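Local coordinates for protein C-domain type II peptide synthetase (Streptomyces globisporus, PDB 4ZNM) that is a peptide synthetase C-domain protein, a single-chain member of the condensation-domain family with a fold of helices and mixed beta sheets, at residues F26-D31 and G86-E91; H47-W52 and E119-V124; G241-R246 and F433-M438; F313-T318 and L345-L350. One frame throughout, in Å; residues are numbered along the deposited sequence.

How the interactions relate
The four contacts form two touching pairs. Interactions 1 and 4 meet where F26 of helix 22-28 packs against F313 and F347, whereas interactions 2 and 3 approach each other where N122 of helix 110-125 lies near R246 of strand 242-249. Interactions 2 and 4 are buried and apolar at their centre, aliphatic in the first and aromatic in the second, and they lie on opposite sides of the chain's centre. Interactions 1 and 3 are only partly buried, and each turns on one polar bond: a histidine to a carboxylate in 1, a glutamine to a helix carbonyl in 3. Along the chain, interaction 4 is nested inside the loop that interaction 3 closes.

Interaction 1 of 4, residues F26-D31 and G86-E91; sequences FLCMFD and GTHRPE
H88 and D31 approach from opposite directions and join in a histidine-carboxylate hydrogen bond. H88 NE2 donates to D31 OD2 over 2.7 Å, with a nearly straight N-H...O angle of 171°. The acceptor lies close to the plane of the imidazole, at the ring edge, but the donor meets the oxygen from above the carboxylate, 55° out of its plane. The carboxylate and ring planes are also turned well apart. D31 holds CG trans to its backbone N (chi1 180°), which extends the carboxylate out from the end of the type I turn C28-D31 toward the strand. That turn is closed by D31 N to C28 O at 3.1 Å. C28 adds a looser contact: its SG stands at the edge of the imidazole, 4.2 Å from H88 CD2, and 4.3 Å from T87 OG1. The other carboxylate oxygen, D31 OD1, is paired with R83, an arrangement likely to favour the ionised form of D31. F42 stacks on the H88 ring, which would be expected to restrict its rotation further. In the fold, the contact ties the C-terminal part of helix 22-28 and the turn C28-D31 to the antiparallel hairpin of strands 79-84 and 87-92: H88 comes from one strand, and R83, which pairs with D31 and also touches H88, from the other.

Interaction 2 of 4, residues H47-W52 and E119-V124; sequences HIVGAW and ELLNEV
The backbone bond from V124 N to L120 O, 2.9 Å long, closes the helical turn from which L121 reaches V49 and A51. This is helix-on-sheet packing: the 119-124 segment runs nearly antiparallel to strand 47-52, at 163°, with the two axes 8.8 Å apart. V49 and A51 face this helix, while I48 and W52 point to the opposite face of the mixed sheet and pack on M165 of helix 162-180, so the strand is covered on both faces. L121 does most of the touching. Its CG lies trans to the backbone N (chi1 176°), which spreads the two methyls over the strand: CD1 meets V49 and the backbone at G50, and both methyls lie near A51 CB. Around this apolar centre, R396 packs on both V49 and L121, and T127 and S404 grip the two ring nitrogens of H47. The closest approach is between the methyls L121 CD1 and V49 CG2 at 3.5 Å, and L121 CD2 rests 4.1 Å from A51 CB.

Interaction 3 of 4, residues G241-R246 and F433-M438; sequences GTAWQR and FKDETM
A243 and Q245, both directed at the helix, stand on strand 242-249 with their CA atoms 8.1 Å from those of D435 and M438 respectively. The strand belongs to a mixed sheet, next to strand 422-429, and the opening turn of helix 435-454, with K434 at the N-cap position, lies against it. Q245 spans the gap. Its chain is extended beyond CG (chi2 -178°), which carries the amide out to the helix, where Q245 NE2 donates to D435 O over 3.0 Å. The carbonyl oxygen lies in the plane of the amide, whereas the donor is tilted 20° from the carbonyl plane and meets the oxygen well off the C=O direction, at a C=O...N angle of 124°. Q245 NE2 and D435 OD1 are also both hydrogen-bonded to the hydroxyl of Y428, on neighbouring strand 422-429, so one tyrosine fixes the polar ends from both segments. D435 OD1 also approaches A243 CB, at 4.3 Å. Of the M438 side chain, CB is the atom near the amide, 3.8 Å from Q245 NE2; the chain then bends away, placing M438 CE 3.4 Å above one face of the F433 ring, offset toward its rim.

Interaction 4 of 4, residues F313-T318 and L345-L350; sequences FLPLRT and LPFSRL
F313 and F347 lie side by side and form an edge-to-face aromatic pair, with ring centroids 4.4 Å apart and planes at 58°. The edge belongs to F313, whose CD2 stands over the centre of the F347 face, 3.3 Å above its plane. In both residues CG is trans to the backbone N (chi1 -169° in F313 and -170° in F347), which sends the two rings in the same direction. The backbone joins in, as F313 O comes within 3.4 Å of F347 CB. Beside the aromatic pair, P315 crosses F347 obliquely through its CD, while its CG reaches L350 CD2 at 4.1 Å. A water donates to F313 O at 2.7 Å and to L345 O at 2.6 Å, bridging the two backbones. Farther out, N312 fixes the start of the short helix 347-350 by bonding L345 O and F347 N with its amide, and P346 O accepts from both R349 N and L350 N. Strand 312-319, paired with strand 288-295, thus carries helix 347-350 on one side and, through L314, helix 339-342 on the other; W216 of helix 207-219 packs on L345 and L350, and F26 of helix 22-28 meets the F313 ring.

Interaction 1 of 4, residues F26-D31 and G86-E91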
loop_
_atom_site.group_PDB
_atom_site.type_symbol
_atom_site.label_atom_id
_atom_site.label_comp_id
_atom_site.label_asym_id
_atom_site.label_seq_id
_atom_site.Cartn_x
_atom_site.Cartn_y
_atom_site.Cartn_z
ATOM N N PHE A 26 7.588 9.887 9.261
ATOM C CA PHE A 26 6.304 9.365 9.705
ATOM C C PHE A 26 6.498 7.955 10.262
ATOM O O PHE A 26 6.014 7.650 11.330
ATOM C CB PHE A 26 5.292 9.402 8.546
ATOM C CG PHE A 26 4.087 8.524 8.738
ATOM C CD1 PHE A 26 3.019 8.943 9.485
ATOM C CD2 PHE A 26 4.021 7.289 8.135
ATOM C CE1 PHE A 26 1.929 8.146 9.625
ATOM C CE2 PHE A 26 2.928 6.488 8.292
ATOM C CZ PHE A 26 1.883 6.918 9.023
ATOM N N LEU A 27 7.237 7.099 9.567
ATOM C CA LEU A 27 7.461 5.736 10.059
ATOM C C LEU A 27 8.194 5.714 11.428
ATOM O O LEU A 27 7.911 4.862 12.256
ATOM C CB LEU A 27 8.248 4.907 9.018
ATOM C CG LEU A 27 7.514 4.703 7.649
ATOM C CD1 LEU A 27 8.377 4.010 6.632
ATOM C CD2 LEU A 27 6.239 3.923 7.828
ATOM N N CYS A 28 9.142 6.630 11.629
ATOM C CA CYS A 28 9.818 6.772 12.929
ATOM C C CYS A 28 8.835 6.928 14.080
ATOM O O CYS A 28 9.102 6.464 15.187
ATOM C CB CYS A 28 10.767 7.961 12.937
ATOM S SG CYS A 28 12.259 7.667 12.000
HETATM N N MSE A 29 7.695 7.555 13.811
HETATM C CA MSE A 29 6.717 7.766 14.862
HETATM C C MSE A 29 6.190 6.406 15.348
HETATM O O MSE A 29 5.656 6.314 16.459
HETATM C CB MSE A 29 5.550 8.650 14.384
HETATM C CG MSE A 29 5.949 10.039 13.887
HETATM SE SE MSE A 29 4.436 11.105 13.110
HETATM C CE MSE A 29 3.126 10.548 14.349
ATOM N N PHE A 30 6.358 5.356 14.526
ATOM C CA PHE A 30 5.893 3.989 14.867
ATOM C C PHE A 30 7.009 3.010 15.233
ATOM O O PHE A 30 6.773 1.815 15.412
ATOM C CB PHE A 30 5.073 3.412 13.709
ATOM C CG PHE A 30 3.840 4.208 13.414
ATOM C CD1 PHE A 30 2.617 3.851 13.937
ATOM C CD2 PHE A 30 3.923 5.366 12.688
ATOM C CE1 PHE A 30 1.480 4.639 13.707
ATOM C CE2 PHE A 30 2.815 6.169 12.477
ATOM C CZ PHE A 30 1.590 5.803 12.977
ATOM N N ASP A 31 8.211 3.526 15.419
ATOM C CA ASP A 31 9.368 2.678 15.650
ATOM C C ASP A 31 9.534 2.345 17.111
ATOM O O ASP A 31 9.762 3.227 17.942
ATOM C CB ASP A 31 10.627 3.364 15.143
ATOM C CG ASP A 31 11.865 2.541 15.358
ATOM O OD1 ASP A 31 11.782 1.284 15.480
ATOM O OD2 ASP A 31 12.942 3.168 15.404
ATOM N N GLY A 86 19.335 6.925 18.369
ATOM C CA GLY A 86 17.891 7.028 18.519
ATOM C C GLY A 86 17.071 6.999 17.227
ATOM O O GLY A 86 15.862 6.763 17.268
ATOM N N THR A 87 17.717 7.230 16.084
ATOM C CA THR A 87 16.998 7.337 14.812
ATOM C C THR A 87 17.594 6.387 13.771
ATOM O O THR A 87 18.245 5.409 14.125
ATOM C CB THR A 87 17.009 8.814 14.295
ATOM O OG1 THR A 87 16.226 8.937 13.097
ATOM C CG2 THR A 87 18.419 9.294 14.033
ATOM N N HIS A 88 17.351 6.658 12.490
ATOM C CA HIS A 88 17.875 5.837 11.414
ATOM C C HIS A 88 18.646 6.706 10.436
ATOM O O HIS A 88 18.205 7.782 10.057
ATOM C CB HIS A 88 16.734 5.078 10.739
ATOM C CG HIS A 88 15.960 4.240 11.699
ATOM N ND1 HIS A 88 16.273 2.919 11.949
ATOM C CD2 HIS A 88 14.961 4.562 12.565
ATOM C CE1 HIS A 88 15.467 2.449 12.882
ATOM N NE2 HIS A 88 14.664 3.430 13.281
ATOM N N ARG A 89 19.838 6.246 10.091
ATOM C CA ARG A 89 20.661 6.897 9.087
ATOM C C ARG A 89 20.592 6.151 7.755
ATOM O O ARG A 89 20.925 4.971 7.699
ATOM C CB ARG A 89 22.112 6.957 9.547
ATOM C CG ARG A 89 23.084 7.360 8.446
ATOM C CD ARG A 89 24.465 7.657 9.009
ATOM N NE ARG A 89 25.003 6.503 9.720
ATOM C CZ ARG A 89 25.735 5.543 9.162
ATOM N NH1 ARG A 89 26.038 5.584 7.867
ATOM N NH2 ARG A 89 26.163 4.534 9.906
ATOM N N PRO A 90 20.206 6.842 6.677
ATOM C CA PRO A 90 20.317 6.232 5.348
ATOM C C PRO A 90 21.753 6.160 4.861
ATOM O O PRO A 90 22.505 7.085 5.096
ATOM C CB PRO A 90 19.504 7.174 4.447
ATOM C CG PRO A 90 18.823 8.138 5.364
ATOM C CD PRO A 90 19.657 8.204 6.602
ATOM N N GLU A 91 22.132 5.082 4.192
ATOM C CA GLU A 91 23.401 5.073 3.493
ATOM C C GLU A 91 23.239 4.363 2.160
ATOM O O GLU A 91 22.715 3.242 2.102
ATOM C CB GLU A 91 24.487 4.400 4.309
ATOM C CG GLU A 91 25.827 4.442 3.559
ATOM C CD GLU A 91 26.982 3.897 4.386
ATOM O OE1 GLU A 91 26.722 3.459 5.527
ATOM O OE2 GLU A 91 28.140 3.908 3.893
#

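Interaction 2 of 4, residues H47-W52 and E119-V124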
loop_
_atom_site.group_PDB
_atom_site.type_symbol
_atom_site.label_atom_id
_atom_site.label_comp_id
_atom_site.label_asym_id
_atom_site.label_seq_id
_atom_site.Cartn_x
_atom_site.Cartn_y
_atom_site.Cartn_z
ATOM N N HIS A 47 7.662 -5.123 4.596
ATOM C CA HIS A 47 7.972 -5.248 3.194
ATOM C C HIS A 47 6.709 -5.206 2.354
ATOM O O HIS A 47 5.594 -5.156 2.873
ATOM C CB HIS A 47 8.764 -6.542 2.911
ATOM C CG HIS A 47 8.200 -7.768 3.556
ATOM N ND1 HIS A 47 6.879 -8.146 3.416
ATOM C CD2 HIS A 47 8.785 -8.705 4.341
ATOM C CE1 HIS A 47 6.679 -9.270 4.085
ATOM N NE2 HIS A 47 7.821 -9.638 4.642
ATOM N N ILE A 48 6.908 -5.147 1.046
ATOM C CA ILE A 48 5.801 -5.143 0.110
ATOM C C ILE A 48 6.116 -6.230 -0.916
ATOM O O ILE A 48 7.267 -6.355 -1.344
ATOM C CB ILE A 48 5.613 -3.728 -0.535
ATOM C CG1 ILE A 48 4.493 -3.726 -1.568
ATOM C CG2 ILE A 48 6.916 -3.278 -1.208
ATOM C CD1 ILE A 48 4.162 -2.264 -2.080
ATOM N N VAL A 49 5.112 -7.021 -1.290
ATOM C CA VAL A 49 5.326 -8.145 -2.208
ATOM C C VAL A 49 4.400 -7.969 -3.376
ATOM O O VAL A 49 3.319 -7.439 -3.233
ATOM C CB VAL A 49 5.069 -9.524 -1.558
ATOM C CG1 VAL A 49 5.899 -9.694 -0.331
ATOM C CG2 VAL A 49 3.576 -9.663 -1.228
ATOM N N GLY A 50 4.818 -8.460 -4.531
ATOM C CA GLY A 50 3.955 -8.477 -5.695
ATOM C C GLY A 50 4.298 -9.688 -6.543
ATOM O O GLY A 50 5.409 -10.257 -6.449
ATOM N N ALA A 51 3.327 -10.092 -7.339
ATOM C CA ALA A 51 3.486 -11.252 -8.214
ATOM C C ALA A 51 2.952 -10.952 -9.595
ATOM O O ALA A 51 1.904 -10.300 -9.737
ATOM C CB ALA A 51 2.766 -12.444 -7.639
ATOM N N TRP A 52 3.673 -11.465 -10.591
ATOM C CA TRP A 52 3.333 -11.318 -12.000
ATOM C C TRP A 52 3.308 -12.684 -12.663
ATOM O O TRP A 52 4.242 -13.485 -12.469
ATOM C CB TRP A 52 4.361 -10.440 -12.683
ATOM C CG TRP A 52 4.276 -9.016 -12.328
ATOM C CD1 TRP A 52 3.648 -8.046 -13.034
ATOM C CD2 TRP A 52 4.830 -8.386 -11.180
ATOM N NE1 TRP A 52 3.783 -6.851 -12.407
ATOM C CE2 TRP A 52 4.498 -7.029 -11.259
ATOM C CE3 TRP A 52 5.563 -8.842 -10.091
ATOM C CZ2 TRP A 52 4.883 -6.109 -10.289
ATOM C CZ3 TRP A 52 5.951 -7.941 -9.128
ATOM C CH2 TRP A 52 5.616 -6.578 -9.232
ATOM N N GLU A 119 -0.056 -19.342 -3.412
ATOM C CA GLU A 119 0.708 -19.953 -2.338
ATOM C C GLU A 119 2.165 -19.509 -2.338
ATOM O O GLU A 119 2.733 -19.255 -1.289
ATOM C CB GLU A 119 0.629 -21.468 -2.437
ATOM C CG GLU A 119 -0.761 -21.983 -2.083
ATOM C CD GLU A 119 -0.993 -23.449 -2.439
ATOM O OE1 GLU A 119 -2.125 -23.925 -2.201
ATOM O OE2 GLU A 119 -0.064 -24.119 -2.954
ATOM N N LEU A 120 2.780 -19.393 -3.502
ATOM C CA LEU A 120 4.141 -18.914 -3.533
ATOM C C LEU A 120 4.165 -17.475 -3.032
ATOM O O LEU A 120 4.987 -17.117 -2.186
ATOM C CB LEU A 120 4.725 -19.021 -4.942
ATOM C CG LEU A 120 6.180 -18.582 -5.060
ATOM C CD1 LEU A 120 7.079 -19.414 -4.105
ATOM C CD2 LEU A 120 6.660 -18.689 -6.489
ATOM N N LEU A 121 3.254 -16.649 -3.535
ATOM C CA LEU A 121 3.214 -15.245 -3.093
ATOM C C LEU A 121 3.125 -15.169 -1.548
ATOM O O LEU A 121 3.881 -14.440 -0.882
ATOM C CB LEU A 121 2.044 -14.524 -3.775
ATOM C CG LEU A 121 1.782 -13.076 -3.375
ATOM C CD1 LEU A 121 3.019 -12.226 -3.552
ATOM C CD2 LEU A 121 0.639 -12.493 -4.175
ATOM N N ASN A 122 2.236 -15.957 -0.968
ATOM C CA ASN A 122 2.007 -15.881 0.465
ATOM C C ASN A 122 3.207 -16.355 1.237
ATOM O O ASN A 122 3.540 -15.798 2.286
ATOM C CB ASN A 122 0.808 -16.731 0.866
ATOM C CG ASN A 122 -0.462 -15.934 0.923
ATOM O OD1 ASN A 122 -0.574 -14.887 0.287
ATOM N ND2 ASN A 122 -1.423 -16.415 1.682
ATOM N N GLU A 123 3.848 -17.400 0.725
ATOM C CA GLU A 123 5.019 -17.946 1.399
ATOM C C GLU A 123 6.120 -16.901 1.398
ATOM O O GLU A 123 6.757 -16.668 2.416
ATOM C CB GLU A 123 5.512 -19.238 0.724
ATOM C CG GLU A 123 6.720 -19.813 1.450
ATOM C CD GLU A 123 7.408 -20.905 0.675
ATOM O OE1 GLU A 123 6.740 -21.553 -0.157
ATOM O OE2 GLU A 123 8.619 -21.115 0.905
ATOM N N VAL A 124 6.347 -16.251 0.264
ATOM C CA VAL A 124 7.392 -15.226 0.207
ATOM C C VAL A 124 7.048 -14.104 1.192
ATOM O O VAL A 124 7.901 -13.661 1.929
ATOM C CB VAL A 124 7.583 -14.680 -1.221
ATOM C CG1 VAL A 124 8.442 -13.414 -1.218
ATOM C CG2 VAL A 124 8.195 -15.754 -2.092
#

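Interaction 3 of 4, residues G241-R246 and F433-M438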
loop_
_atom_site.group_PDB
_atom_site.type_symbol
_atom_site.label_atom_id
_atom_site.label_comp_id
_atom_site.label_asym_id
_atom_site.label_seq_id
_atom_site.Cartn_x
_atom_site.Cartn_y
_atom_site.Cartn_z
ATOM N N GLY A 241 2.575 -9.345 15.190
ATOM C CA GLY A 241 2.349 -10.016 13.932
ATOM C C GLY A 241 1.232 -9.320 13.188
ATOM O O GLY A 241 0.410 -8.643 13.802
ATOM N N THR A 242 1.219 -9.461 11.870
ATOM C CA THR A 242 0.144 -8.916 11.069
ATOM C C THR A 242 -0.429 -10.007 10.170
ATOM O O THR A 242 0.306 -10.690 9.462
ATOM C CB THR A 242 0.632 -7.748 10.227
ATOM O OG1 THR A 242 1.208 -6.745 11.085
ATOM C CG2 THR A 242 -0.476 -7.148 9.429
ATOM N N ALA A 243 -1.749 -10.141 10.210
ATOM C CA ALA A 243 -2.463 -11.072 9.359
ATOM C C ALA A 243 -3.248 -10.268 8.347
ATOM O O ALA A 243 -3.517 -9.087 8.551
ATOM C CB ALA A 243 -3.375 -11.954 10.161
ATOM N N TRP A 244 -3.611 -10.924 7.259
ATOM C CA TRP A 244 -4.283 -10.301 6.150
ATOM C C TRP A 244 -5.425 -11.197 5.703
ATOM O O TRP A 244 -5.254 -12.425 5.581
ATOM C CB TRP A 244 -3.319 -10.063 4.992
ATOM C CG TRP A 244 -2.241 -9.091 5.297
ATOM C CD1 TRP A 244 -1.018 -9.349 5.876
ATOM C CD2 TRP A 244 -2.271 -7.678 5.046
ATOM N NE1 TRP A 244 -0.296 -8.181 5.978
ATOM C CE2 TRP A 244 -1.044 -7.150 5.489
ATOM C CE3 TRP A 244 -3.220 -6.814 4.497
ATOM C CZ2 TRP A 244 -0.745 -5.821 5.376
ATOM C CZ3 TRP A 244 -2.912 -5.495 4.402
ATOM C CH2 TRP A 244 -1.687 -5.004 4.840
ATOM N N GLN A 245 -6.598 -10.594 5.503
ATOM C CA GLN A 245 -7.734 -11.286 4.887
ATOM C C GLN A 245 -7.991 -10.651 3.538
ATOM O O GLN A 245 -8.067 -9.431 3.423
ATOM C CB GLN A 245 -8.972 -11.225 5.786
ATOM C CG GLN A 245 -8.790 -12.118 7.037
ATOM C CD GLN A 245 -9.995 -12.149 7.954
ATOM O OE1 GLN A 245 -11.143 -12.056 7.501
ATOM N NE2 GLN A 245 -9.736 -12.275 9.269
ATOM N N ARG A 246 -8.114 -11.489 2.517
ATOM C CA ARG A 246 -8.220 -11.021 1.132
ATOM C C ARG A 246 -9.656 -11.078 0.715
ATOM O O ARG A 246 -10.372 -11.949 1.162
ATOM C CB ARG A 246 -7.413 -11.892 0.189
ATOM C CG ARG A 246 -6.120 -12.346 0.749
ATOM C CD ARG A 246 -5.081 -11.276 0.676
ATOM N NE ARG A 246 -3.827 -11.845 1.152
ATOM C CZ ARG A 246 -2.761 -11.135 1.478
ATOM N NH1 ARG A 246 -2.789 -9.815 1.386
ATOM N NH2 ARG A 246 -1.687 -11.759 1.905
ATOM N N PHE A 433 -6.013 -8.133 17.482
ATOM C CA PHE A 433 -7.305 -8.593 16.985
ATOM C C PHE A 433 -7.311 -10.063 16.702
ATOM O O PHE A 433 -6.360 -10.594 16.133
ATOM C CB PHE A 433 -7.699 -7.851 15.697
ATOM C CG PHE A 433 -8.243 -6.471 15.932
ATOM C CD1 PHE A 433 -9.540 -6.302 16.412
ATOM C CD2 PHE A 433 -7.471 -5.347 15.668
ATOM C CE1 PHE A 433 -10.064 -5.025 16.619
ATOM C CE2 PHE A 433 -7.967 -4.071 15.865
ATOM C CZ PHE A 433 -9.279 -3.902 16.331
ATOM N N LYS A 434 -8.424 -10.699 17.050
ATOM C CA LYS A 434 -8.742 -12.042 16.593
ATOM C C LYS A 434 -9.246 -12.057 15.155
ATOM O O LYS A 434 -9.897 -11.099 14.696
ATOM C CB LYS A 434 -9.799 -12.651 17.501
ATOM C CG LYS A 434 -9.294 -12.954 18.894
ATOM C CD LYS A 434 -10.454 -12.995 19.869
ATOM C CE LYS A 434 -10.220 -13.998 20.985
ATOM N NZ LYS A 434 -10.805 -13.521 22.265
ATOM N N ASP A 435 -8.980 -13.162 14.459
ATOM C CA ASP A 435 -9.344 -13.292 13.034
ATOM C C ASP A 435 -10.850 -13.172 12.785
ATOM O O ASP A 435 -11.282 -12.595 11.786
ATOM C CB ASP A 435 -8.864 -14.633 12.482
ATOM C CG ASP A 435 -7.352 -14.784 12.546
ATOM O OD1 ASP A 435 -6.639 -13.772 12.370
ATOM O OD2 ASP A 435 -6.877 -15.920 12.780
ATOM N N GLU A 436 -11.629 -13.721 13.708
ATOM C CA GLU A 436 -13.084 -13.730 13.632
ATOM C C GLU A 436 -13.673 -12.316 13.682
ATOM O O GLU A 436 -14.607 -11.983 12.965
ATOM C CB GLU A 436 -13.647 -14.567 14.779
ATOM C CG GLU A 436 -13.290 -16.053 14.693
ATOM C CD GLU A 436 -11.814 -16.383 15.035
ATOM O OE1 GLU A 436 -11.105 -15.538 15.655
ATOM O OE2 GLU A 436 -11.373 -17.508 14.678
ATOM N N THR A 437 -13.128 -11.490 14.554
ATOM C CA THR A 437 -13.545 -10.103 14.663
ATOM C C THR A 437 -13.366 -9.395 13.333
ATOM O O THR A 437 -14.236 -8.658 12.889
ATOM C CB THR A 437 -12.724 -9.363 15.727
ATOM O OG1 THR A 437 -12.863 -10.057 16.955
ATOM C CG2 THR A 437 -13.170 -7.918 15.886
HETATM N N MSE A 438 -12.217 -9.605 12.711
HETATM C CA MSE A 438 -11.905 -8.933 11.450
HETATM C C MSE A 438 -12.719 -9.536 10.287
HETATM O O MSE A 438 -13.116 -8.832 9.364
HETATM C CB MSE A 438 -10.416 -9.015 11.183
HETATM C CG MSE A 438 -9.619 -8.184 12.180
HETATM SE SE MSE A 438 -9.778 -6.252 11.753
HETATM C CE MSE A 438 -10.872 -5.738 13.264
#

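Interaction 4 of 4, residues F313-T318 and L345-L350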
loop_
_atom_site.group_PDB
_atom_site.type_symbol
_atom_site.label_atom_id
_atom_site.label_comp_id
_atom_site.label_asym_id
_atom_site.label_seq_id
_atom_site.Cartn_x
_atom_site.Cartn_y
_atom_site.Cartn_z
ATOM N N PHE A 313 0.236 9.812 4.691
ATOM C CA PHE A 313 -0.880 9.688 5.629
ATOM C C PHE A 313 -1.690 10.983 5.591
ATOM O O PHE A 313 -1.137 12.062 5.793
ATOM C CB PHE A 313 -0.267 9.399 7.013
ATOM C CG PHE A 313 -1.225 8.986 8.088
ATOM C CD1 PHE A 313 -1.482 7.641 8.335
ATOM C CD2 PHE A 313 -1.802 9.951 8.919
ATOM C CE1 PHE A 313 -2.304 7.248 9.381
ATOM C CE2 PHE A 313 -2.630 9.572 9.963
ATOM C CZ PHE A 313 -2.873 8.210 10.195
ATOM N N LEU A 314 -2.976 10.881 5.273
ATOM C CA LEU A 314 -3.783 12.045 4.927
ATOM C C LEU A 314 -5.146 11.975 5.638
ATOM O O LEU A 314 -5.991 11.140 5.301
ATOM C CB LEU A 314 -3.983 12.116 3.415
ATOM C CG LEU A 314 -4.866 13.254 2.895
ATOM C CD1 LEU A 314 -4.230 14.610 3.206
ATOM C CD2 LEU A 314 -5.163 13.105 1.398
ATOM N N PRO A 315 -5.365 12.831 6.639
ATOM C CA PRO A 315 -6.615 12.649 7.392
ATOM C C PRO A 315 -7.827 13.257 6.691
ATOM O O PRO A 315 -7.778 14.388 6.206
ATOM C CB PRO A 315 -6.326 13.340 8.726
ATOM C CG PRO A 315 -5.175 14.250 8.469
ATOM C CD PRO A 315 -4.390 13.671 7.351
ATOM N N LEU A 316 -8.899 12.472 6.634
ATOM C CA LEU A 316 -10.144 12.861 5.960
ATOM C C LEU A 316 -11.235 12.977 7.000
ATOM O O LEU A 316 -11.650 11.965 7.560
ATOM C CB LEU A 316 -10.541 11.826 4.897
ATOM C CG LEU A 316 -9.495 11.596 3.814
ATOM C CD1 LEU A 316 -9.927 10.590 2.786
ATOM C CD2 LEU A 316 -9.114 12.884 3.133
ATOM N N ARG A 317 -11.671 14.204 7.269
ATOM C CA ARG A 317 -12.712 14.447 8.260
ATOM C C ARG A 317 -14.011 14.837 7.602
ATOM O O ARG A 317 -14.059 15.840 6.918
ATOM C CB ARG A 317 -12.307 15.555 9.208
ATOM C CG ARG A 317 -13.338 15.823 10.290
ATOM C CD ARG A 317 -12.875 16.917 11.216
ATOM N NE ARG A 317 -13.666 16.984 12.451
ATOM C CZ ARG A 317 -13.583 17.970 13.338
ATOM N NH1 ARG A 317 -12.772 18.995 13.136
ATOM N NH2 ARG A 317 -14.290 17.926 14.447
ATOM N N THR A 318 -15.063 14.060 7.851
ATOM C CA THR A 318 -16.381 14.340 7.284
ATOM C C THR A 318 -17.451 14.296 8.358
ATOM O O THR A 318 -17.438 13.427 9.245
ATOM C CB THR A 318 -16.744 13.323 6.190
ATOM O OG1 THR A 318 -15.671 13.244 5.259
ATOM C CG2 THR A 318 -18.012 13.737 5.435
ATOM N N LEU A 345 -0.429 18.073 3.016
ATOM C CA LEU A 345 0.899 18.241 3.604
ATOM C C LEU A 345 1.522 16.925 4.050
ATOM O O LEU A 345 0.804 16.012 4.478
ATOM C CB LEU A 345 0.816 19.168 4.820
ATOM C CG LEU A 345 0.416 20.636 4.598
ATOM C CD1 LEU A 345 0.291 21.308 5.945
ATOM C CD2 LEU A 345 1.441 21.364 3.724
ATOM N N PRO A 346 2.858 16.845 4.017
ATOM C CA PRO A 346 3.496 15.678 4.636
ATOM C C PRO A 346 3.066 15.563 6.088
ATOM O O PRO A 346 3.227 16.531 6.854
ATOM C CB PRO A 346 4.998 15.972 4.528
ATOM C CG PRO A 346 5.123 17.217 3.695
ATOM C CD PRO A 346 3.828 17.917 3.730
ATOM N N PHE A 347 2.549 14.396 6.466
ATOM C CA PHE A 347 1.921 14.249 7.763
ATOM C C PHE A 347 2.855 14.599 8.930
ATOM O O PHE A 347 2.404 15.149 9.922
ATOM C CB PHE A 347 1.383 12.825 7.942
ATOM C CG PHE A 347 0.516 12.662 9.163
ATOM C CD1 PHE A 347 0.942 11.926 10.238
ATOM C CD2 PHE A 347 -0.727 13.259 9.232
ATOM C CE1 PHE A 347 0.138 11.768 11.373
ATOM C CE2 PHE A 347 -1.528 13.101 10.354
ATOM C CZ PHE A 347 -1.088 12.360 11.420
ATOM N N SER A 348 4.145 14.279 8.821
ATOM C CA SER A 348 5.079 14.539 9.916
ATOM C C SER A 348 5.204 16.047 10.195
ATOM O O SER A 348 5.506 16.449 11.320
ATOM C CB SER A 348 6.460 13.939 9.609
ATOM O OG SER A 348 7.056 14.642 8.537
ATOM N N ARG A 349 4.919 16.868 9.189
ATOM C CA ARG A 349 4.854 18.324 9.351
ATOM C C ARG A 349 3.476 18.848 9.779
ATOM O O ARG A 349 3.357 19.924 10.364
ATOM C CB ARG A 349 5.256 19.016 8.035
ATOM C CG ARG A 349 6.750 18.920 7.712
ATOM C CD ARG A 349 7.630 19.616 8.761
ATOM N NE ARG A 349 9.054 19.340 8.550
ATOM C CZ ARG A 349 9.871 20.085 7.807
ATOM N NH1 ARG A 349 11.150 19.740 7.681
ATOM N NH2 ARG A 349 9.416 21.169 7.182
ATOM N N LEU A 350 2.434 18.103 9.454
ATOM C CA LEU A 350 1.086 18.509 9.811
ATOM C C LEU A 350 0.789 18.194 11.281
ATOM O O LEU A 350 0.204 18.997 11.971
ATOM C CB LEU A 350 0.069 17.812 8.915
ATOM C CG LEU A 350 -1.402 17.872 9.343
ATOM C CD1 LEU A 350 -1.811 19.318 9.523
ATOM C CD2 LEU A 350 -2.317 17.194 8.348
HETATM O O HOH W 1 -1.036 14.793 5.942
#